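Local coordinates for phosphopantetheine adenylyltransferase (Archaeoglobus fulgidus, PDB 3DO8), which probably transfers an adenylyl group reversibly from ATP to 4'-phosphopantetheine, giving dephospho-CoA and pyrophosphate in coenzyme A biosynthesis, at residues E10-H13 / E14-K18; K59-V62 / M63-Y66; L90-S93 / P94-E98. All coordinates share one frame; numbering follows the deposited sequence. Where two conformers were deposited one is given.

In the fold
All three contacts are local and follow one another along the chain, so none encloses or crosses another. Contact 1 comes first, where the loop after strand 3-7 turns into helix 14-27. Contact 2 covers the last two turns of helix 51-66, which lies against helix 14-27; the two contacts meet directly through K17 CB and Y61 OH, 3.5 Å apart. Contact 3 closes the turn from strand 89-92 to helix 97-110, across the centre of the chain from contact 2, their centres about 22 Å apart. Contacts 1 and 3 do not touch, but both have side chains against W122, which follows strand 116-121.

Contact 1 (E10-H13 / E14-K18); sequences EPLH and EGHKK
The carbonyl oxygen of H13 takes the amide of K17 in a 3.0 Å hydrogen bond (K17 N to H13 O, 160° at the hydrogen) that starts helix 14-27, with H13 as its N-cap. Beside the start of the helix the two imidazoles lie face to face: the H13 and H16 ring centroids are 3.8 Å apart and their planes differ by 18°, with H16 CD2 over the middle of the H13 ring. A chi1 of 58° in H13 folds its ring back over the first helical turn and brings ND1, at the ring edge, to 3.0 Å from G15 N. G15 is hemmed in here, since a side-chain carbon on it would collide with H13 CE1. P11, which follows a cis peptide bond, sets its carbonyl at the edge of the H16 ring, 3.2 Å from P11 O to H16 NE2, while L12 CD2 rests 3.6 Å from H16 CB. With an alanine in place of H13, the H16 ring would probably lose its stacking partner and be freer to turn. Residues 13-16 (HEGH) match the HIGH-type signature of nucleotidylyltransferases, probably serving ATP binding as in relatives. W122 meets both imidazoles edge-to-face, K17 packs on helix 51-66, and the whole joins strand 3-7 to helix 14-27.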
loop_
_atom_site.group_PDB
_atom_site.type_symbol
_atom_site.label_atom_id
_atom_site.label_comp_id
_atom_site.label_asym_id
_atom_site.label_seq_id
_atom_site.Cartn_x
_atom_site.Cartn_y
_atom_site.Cartn_z
ATOM N N GLU A 10 -14.752 -11.091 -8.864
ATOM C CA GLU A 10 -16.172 -11.394 -9.056
ATOM C C GLU A 10 -16.934 -11.249 -7.760
ATOM O O GLU A 10 -16.713 -12.042 -6.842
ATOM C CB GLU A 10 -16.396 -12.798 -9.623
ATOM C CG GLU A 10 -17.889 -13.120 -9.831
ATOM C CD GLU A 10 -18.150 -14.501 -10.328
ATOM O OE1 GLU A 10 -17.302 -15.050 -11.062
ATOM O OE2 GLU A 10 -19.221 -15.072 -9.965
ATOM N N PRO A 11 -17.804 -10.236 -7.663
ATOM C CA PRO A 11 -17.899 -9.123 -8.594
ATOM C C PRO A 11 -16.721 -8.176 -8.326
ATOM O O PRO A 11 -15.926 -8.399 -7.402
ATOM C CB PRO A 11 -19.199 -8.442 -8.201
ATOM C CG PRO A 11 -19.290 -8.676 -6.797
ATOM C CD PRO A 11 -18.685 -10.027 -6.512
ATOM N N LEU A 12 -16.601 -7.162 -9.167
ATOM C CA LEU A 12 -15.575 -6.146 -9.013
ATOM C C LEU A 12 -16.081 -5.106 -8.022
ATOM O O LEU A 12 -16.928 -4.263 -8.376
ATOM C CB LEU A 12 -15.265 -5.522 -10.367
ATOM C CG LEU A 12 -14.088 -4.537 -10.435
ATOM C CD1 LEU A 12 -14.209 -3.313 -9.537
ATOM C CD2 LEU A 12 -12.836 -5.192 -10.113
ATOM N N HIS A 13 -15.609 -5.179 -6.777
ATOM C CA HIS A 13 -16.174 -4.390 -5.674
ATOM C C HIS A 13 -15.232 -3.306 -5.206
ATOM O O HIS A 13 -14.127 -3.141 -5.761
ATOM C CB HIS A 13 -16.614 -5.296 -4.519
ATOM C CG HIS A 13 -15.534 -6.155 -3.936
ATOM N ND1 HIS A 13 -14.345 -5.654 -3.440
ATOM C CD2 HIS A 13 -15.473 -7.500 -3.767
ATOM C CE1 HIS A 13 -13.619 -6.653 -2.969
ATOM N NE2 HIS A 13 -14.278 -7.784 -3.159
ATOM N N GLU A 14 -15.660 -2.547 -4.210
ATOM C CA GLU A 14 -14.939 -1.359 -3.773
ATOM C C GLU A 14 -13.549 -1.723 -3.240
ATOM O O GLU A 14 -12.585 -0.983 -3.439
ATOM C CB GLU A 14 -15.756 -0.572 -2.730
ATOM C CG GLU A 14 -14.992 0.621 -2.134
ATOM C CD GLU A 14 -14.423 1.577 -3.199
ATOM O OE1 GLU A 14 -15.120 1.814 -4.230
ATOM O OE2 GLU A 14 -13.293 2.111 -3.009
ATOM N N GLY A 15 -13.440 -2.892 -2.620
ATOM C CA GLY A 15 -12.147 -3.403 -2.189
ATOM C C GLY A 15 -11.177 -3.561 -3.349
ATOM O O GLY A 15 -10.018 -3.106 -3.301
ATOM N N HIS A 16 -11.638 -4.227 -4.413
ATOM C CA HIS A 16 -10.811 -4.403 -5.600
ATOM C C HIS A 16 -10.392 -3.040 -6.147
ATOM O O HIS A 16 -9.264 -2.850 -6.610
ATOM C CB HIS A 16 -11.508 -5.141 -6.732
ATOM C CG HIS A 16 -11.945 -6.532 -6.408
ATOM N ND1 HIS A 16 -11.080 -7.540 -6.028
ATOM C CD2 HIS A 16 -13.174 -7.092 -6.479
ATOM C CE1 HIS A 16 -11.777 -8.656 -5.855
ATOM N NE2 HIS A 16 -13.047 -8.401 -6.101
ATOM N N LYS A 17 -11.319 -2.094 -6.169
ATOM C CA LYS A 17 -11.011 -0.768 -6.663
ATOM C C LYS A 17 -9.927 -0.070 -5.841
ATOM O O LYS A 17 -9.072 0.644 -6.403
ATOM C CB LYS A 17 -12.273 0.046 -6.825
ATOM C CG LYS A 17 -13.230 -0.626 -7.817
ATOM C CD LYS A 17 -14.552 0.124 -7.938
ATOM C CE LYS A 17 -15.528 -0.591 -8.844
ATOM N NZ LYS A 17 -16.865 0.099 -8.962
ATOM N N LYS A 18 -9.897 -0.318 -4.530
ATOM C CA LYS A 18 -8.814 0.237 -3.717
ATOM C C LYS A 18 -7.484 -0.393 -4.096
ATOM O O LYS A 18 -6.468 0.299 -4.222
ATOM C CB LYS A 18 -9.085 0.065 -2.238
ATOM C CG LYS A 18 -10.268 0.872 -1.726
ATOM C CD LYS A 18 -10.640 0.540 -0.286
ATOM C CE LYS A 18 -11.592 1.604 0.284
ATOM N NZ LYS A 18 -11.898 1.270 1.697
#

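Contact 2 (K59-V62 / M63-Y66); sequences KRYV and MRKY
Y61 and Y66 bring their rings together at CE2, with Y61 CE2 4.2 Å from Y66 CE2, and turn both hydroxyls to one water. That water lies near the plane of each ring; it is 2.6 Å from Y61 OH and donates to Y66 OH at 2.7 Å. On another flank of the Y61 ring, K65 crosses at a slant, its CG 3.6 Å from Y61 CE1, and a bend at chi2 (-65°) then carries the rest of the lysine away. R64 doubles back at chi3 (57°) in the conformer described, one of two deposited, so its guanidinium faces Y61 CA and brings NH2 near the edge of the Y61 ring, the two planes 76° apart. This arginine placement is therefore tentative. Y66 points its ring edge at V62 O, the same oxygen that accepts Y66 N at 2.8 Å in the last of four successive helical bonds. V62 CG1 lies 4.2 Å from Y66 CB, and the valine also packs on I20 and I24 of helix 14-27. The chemistry divides this end of helix 51-66: R60, M63, R64 and K65 lie at the exposed surface, whereas Y61, V62 and Y66 are buried against helix 14-27, where the shared water and a bond from Y66 OH to D21 satisfy the tyrosine hydroxyls that apolar packing alone would strand.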
loop_
_atom_site.group_PDB
_atom_site.type_symbol
_atom_site.label_atom_id
_atom_site.label_comp_id
_atom_site.label_asym_id
_atom_site.label_seq_id
_atom_site.Cartn_x
_atom_site.Cartn_y
_atom_site.Cartn_z
ATOM N N LYS A 59 -10.664 -4.609 -17.267
ATOM C CA LYS A 59 -10.137 -3.741 -18.325
ATOM C C LYS A 59 -10.997 -2.500 -18.525
ATOM O O LYS A 59 -10.458 -1.383 -18.616
ATOM C CB LYS A 59 -9.976 -4.507 -19.635
ATOM C CG LYS A 59 -8.770 -5.424 -19.625
ATOM C CD LYS A 59 -8.458 -5.935 -21.035
ATOM C CE LYS A 59 -9.454 -6.894 -21.495
ATOM N NZ LYS A 59 -9.135 -7.346 -22.920
ATOM N N ARG A 60 -12.325 -2.674 -18.550
ATOM C CA ARG A 60 -13.206 -1.537 -18.796
ATOM C C ARG A 60 -13.190 -0.549 -17.660
ATOM O O ARG A 60 -13.295 0.671 -17.857
ATOM C CB ARG A 60 -14.631 -1.983 -19.044
ATOM C CG ARG A 60 -14.814 -2.663 -20.343
ATOM C CD ARG A 60 -16.308 -2.726 -20.684
ATOM N NE ARG A 60 -16.536 -3.666 -21.778
ATOM C CZ ARG A 60 -16.923 -4.929 -21.619
ATOM N NH1 ARG A 60 -17.123 -5.424 -20.394
ATOM N NH2 ARG A 60 -17.077 -5.696 -22.688
ATOM N N TYR A 61 -13.112 -1.091 -16.448
ATOM C CA TYR A 61 -13.065 -0.254 -15.227
ATOM C C TYR A 61 -11.800 0.607 -15.237
ATOM O O TYR A 61 -11.839 1.832 -15.036
ATOM C CB TYR A 61 -13.144 -1.112 -13.951
ATOM C CG TYR A 61 -12.858 -0.268 -12.743
ATOM C CD1 TYR A 61 -13.823 0.582 -12.235
ATOM C CD2 TYR A 61 -11.595 -0.263 -12.143
ATOM C CE1 TYR A 61 -13.564 1.401 -11.194
ATOM C CE2 TYR A 61 -11.312 0.560 -11.058
ATOM C CZ TYR A 61 -12.321 1.399 -10.584
ATOM O OH TYR A 61 -12.139 2.266 -9.545
ATOM N N VAL A 62 -10.657 -0.038 -15.456
ATOM C CA VAL A 62 -9.386 0.682 -15.528
ATOM C C VAL A 62 -9.358 1.729 -16.664
ATOM O O VAL A 62 -8.881 2.849 -16.469
ATOM C CB VAL A 62 -8.197 -0.284 -15.583
ATOM C CG1 VAL A 62 -6.886 0.490 -15.818
ATOM C CG2 VAL A 62 -8.172 -1.126 -14.260
ATOM N N MET A 63 -9.863 1.372 -17.839
ATOM C CA MET A 63 -9.952 2.347 -18.930
ATOM C C MET A 63 -10.783 3.554 -18.512
ATOM O O MET A 63 -10.360 4.697 -18.695
ATOM C CB MET A 63 -10.532 1.709 -20.195
ATOM C CG MET A 63 -10.649 2.682 -21.375
ATOM S SD MET A 63 -9.076 3.496 -21.944
ATOM C CE MET A 63 -8.663 2.087 -22.580
ATOM N N ARG A 64 -11.966 3.280 -17.959
ATOM C CA ARG A 64 -12.919 4.324 -17.553
ATOM C C ARG A 64 -12.352 5.304 -16.518
ATOM O O ARG A 64 -12.542 6.517 -16.654
ATOM C CB ARG A 64 -14.184 3.647 -17.026
ATOM C CG ARG A 64 -15.365 4.529 -16.774
ATOM C CD ARG A 64 -16.681 3.717 -16.789
ATOM N NE ARG A 64 -16.738 2.598 -15.824
ATOM C CZ ARG A 64 -16.499 1.304 -16.104
ATOM N NH1 ARG A 64 -16.152 0.927 -17.330
ATOM N NH2 ARG A 64 -16.605 0.366 -15.136
ATOM N N LYS A 65 -11.633 4.784 -15.514
ATOM C CA LYS A 65 -11.107 5.576 -14.379
ATOM C C LYS A 65 -9.683 6.076 -14.549
ATOM O O LYS A 65 -9.325 7.104 -13.991
ATOM C CB LYS A 65 -11.214 4.793 -13.067
ATOM C CG LYS A 65 -12.623 4.533 -12.634
ATOM C CD LYS A 65 -13.368 5.806 -12.287
ATOM C CE LYS A 65 -14.723 5.516 -11.650
ATOM N NZ LYS A 65 -15.407 6.807 -11.292
ATOM N N TYR A 66 -8.874 5.355 -15.313
ATOM C CA TYR A 66 -7.443 5.654 -15.436
ATOM C C TYR A 66 -6.939 5.910 -16.838
ATOM O O TYR A 66 -5.788 6.333 -17.001
ATOM C CB TYR A 66 -6.576 4.555 -14.805
ATOM C CG TYR A 66 -6.891 4.385 -13.337
ATOM C CD1 TYR A 66 -6.253 5.165 -12.368
ATOM C CD2 TYR A 66 -7.860 3.474 -12.889
ATOM C CE1 TYR A 66 -6.558 5.022 -11.000
ATOM C CE2 TYR A 66 -8.158 3.352 -11.540
ATOM C CZ TYR A 66 -7.541 4.150 -10.602
ATOM O OH TYR A 66 -7.859 3.966 -9.246
HETATM O O HOH W 1 -9.688 2.086 -8.588
#

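Contact 3 (L90-S93 / P94-E98); sequences LVVS and PETYE
T96 OG1 accepts the backbone amide of S93 in a nearly straight hydrogen bond (S93 N to T96 OG1, 3.0 Å, 161°), and around it the turn is drawn tight. The same threonine returns its own amide to the serine: T96 N reaches S93 O at 3.1 Å, coming from well above the carbonyl plane, so that residues 93-96 close a beta turn with type I-like angles at P94 and E95. A chi1 of 52° on T96 swings OG1 back toward the strand, where it also packs 3.3 Å from V92 CB. V92 completes this buried side. Its CG2 meets the edge of the Y97 ring, 4.1 Å from Y97 CD1, while neighbours I117 and A100 touch the same valine from the next strand and from helix 97-110. S93 OG takes the E95 amide in a weak bond, E95 N to S93 OG at 3.1 Å and only 135°, the pattern of an ST turn. The outer side is looser. P94 and E95 are exposed, the proline ring touching D121 and W122, and the extended E95 chain leads away after its CB passes 3.6 Å from S93 OG, though this residue too touches W122. Y97 sends its hydroxyl to D121 of the second subunit, so this turn borders the dimer interface. In fold terms this is the link from strand 89-92 into helix 97-110, the opening of a beta-alpha-beta crossover to strand 116-121 in the parallel sheet of the Rossmann-like HUP nucleotidylyltransferase fold.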
loop_
_atom_site.group_PDB
_atom_site.type_symbol
_atom_site.label_atom_id
_atom_site.label_comp_id
_atom_site.label_asym_id
_atom_site.label_seq_id
_atom_site.Cartn_x
_atom_site.Cartn_y
_atom_site.Cartn_z
ATOM N N LEU A 90 4.171 -5.953 -4.684
ATOM C CA LEU A 90 3.064 -6.881 -4.812
ATOM C C LEU A 90 1.962 -6.348 -3.912
ATOM O O LEU A 90 2.135 -6.266 -2.682
ATOM C CB LEU A 90 3.488 -8.275 -4.349
ATOM C CG LEU A 90 2.428 -9.404 -4.252
ATOM C CD1 LEU A 90 1.546 -9.578 -5.496
ATOM C CD2 LEU A 90 3.118 -10.745 -3.818
ATOM N N VAL A 91 0.870 -5.927 -4.531
ATOM C CA VAL A 91 -0.241 -5.284 -3.854
ATOM C C VAL A 91 -1.292 -6.353 -3.567
ATOM O O VAL A 91 -1.749 -7.034 -4.490
ATOM C CB VAL A 91 -0.873 -4.139 -4.690
ATOM C CG1 VAL A 91 -2.167 -3.632 -3.980
ATOM C CG2 VAL A 91 0.151 -3.027 -4.867
ATOM N N VAL A 92 -1.643 -6.482 -2.285
ATOM C CA VAL A 92 -2.522 -7.538 -1.801
ATOM C C VAL A 92 -3.533 -7.011 -0.788
ATOM O O VAL A 92 -3.407 -5.926 -0.296
ATOM C CB VAL A 92 -1.706 -8.710 -1.169
ATOM C CG1 VAL A 92 -0.874 -9.359 -2.251
ATOM C CG2 VAL A 92 -0.865 -8.248 -0.019
ATOM N N SER A 93 -4.561 -7.808 -0.542
ATOM C CA SER A 93 -5.580 -7.516 0.446
ATOM C C SER A 93 -5.358 -8.437 1.629
ATOM O O SER A 93 -4.473 -9.288 1.599
ATOM C CB SER A 93 -6.946 -7.790 -0.147
ATOM O OG SER A 93 -7.169 -9.170 -0.252
ATOM N N PRO A 94 -6.152 -8.284 2.692
ATOM C CA PRO A 94 -6.006 -9.240 3.803
ATOM C C PRO A 94 -6.243 -10.683 3.395
ATOM O O PRO A 94 -5.624 -11.581 3.976
ATOM C CB PRO A 94 -7.058 -8.754 4.820
ATOM C CG PRO A 94 -7.203 -7.276 4.511
ATOM C CD PRO A 94 -7.112 -7.197 3.002
ATOM N N GLU A 95 -7.043 -10.895 2.357
ATOM C CA GLU A 95 -7.375 -12.232 1.889
ATOM C C GLU A 95 -6.228 -12.881 1.124
ATOM O O GLU A 95 -6.152 -14.127 1.027
ATOM C CB GLU A 95 -8.603 -12.199 0.971
ATOM C CG GLU A 95 -9.896 -11.825 1.678
ATOM C CD GLU A 95 -11.105 -11.869 0.747
ATOM O OE1 GLU A 95 -10.970 -12.312 -0.429
ATOM O OE2 GLU A 95 -12.209 -11.461 1.187
ATOM N N THR A 96 -5.325 -12.054 0.605
ATOM C CA THR A 96 -4.217 -12.570 -0.223
ATOM C C THR A 96 -2.828 -12.315 0.415
ATOM O O THR A 96 -1.783 -12.659 -0.151
ATOM C CB THR A 96 -4.299 -12.007 -1.659
ATOM O OG1 THR A 96 -4.403 -10.581 -1.623
ATOM C CG2 THR A 96 -5.530 -12.568 -2.382
ATOM N N TYR A 97 -2.817 -11.771 1.623
ATOM C CA TYR A 97 -1.550 -11.438 2.284
ATOM C C TYR A 97 -0.729 -12.681 2.679
ATOM O O TYR A 97 0.490 -12.716 2.498
ATOM C CB TYR A 97 -1.823 -10.547 3.490
ATOM C CG TYR A 97 -0.610 -10.151 4.285
ATOM C CD1 TYR A 97 0.387 -9.348 3.758
ATOM C CD2 TYR A 97 -0.457 -10.570 5.580
ATOM C CE1 TYR A 97 1.499 -8.995 4.492
ATOM C CE2 TYR A 97 0.645 -10.216 6.323
ATOM C CZ TYR A 97 1.623 -9.419 5.780
ATOM O OH TYR A 97 2.716 -9.072 6.531
ATOM N N GLU A 98 -1.389 -13.719 3.200
ATOM C CA GLU A 98 -0.644 -14.923 3.551
ATOM C C GLU A 98 0.037 -15.500 2.310
ATOM O O GLU A 98 1.180 -15.989 2.389
ATOM C CB GLU A 98 -1.561 -15.950 4.215
ATOM C CG GLU A 98 -1.892 -15.547 5.640
ATOM C CD GLU A 98 -3.031 -16.369 6.256
ATOM O OE1 GLU A 98 -4.174 -16.259 5.771
ATOM O OE2 GLU A 98 -2.769 -17.109 7.217
#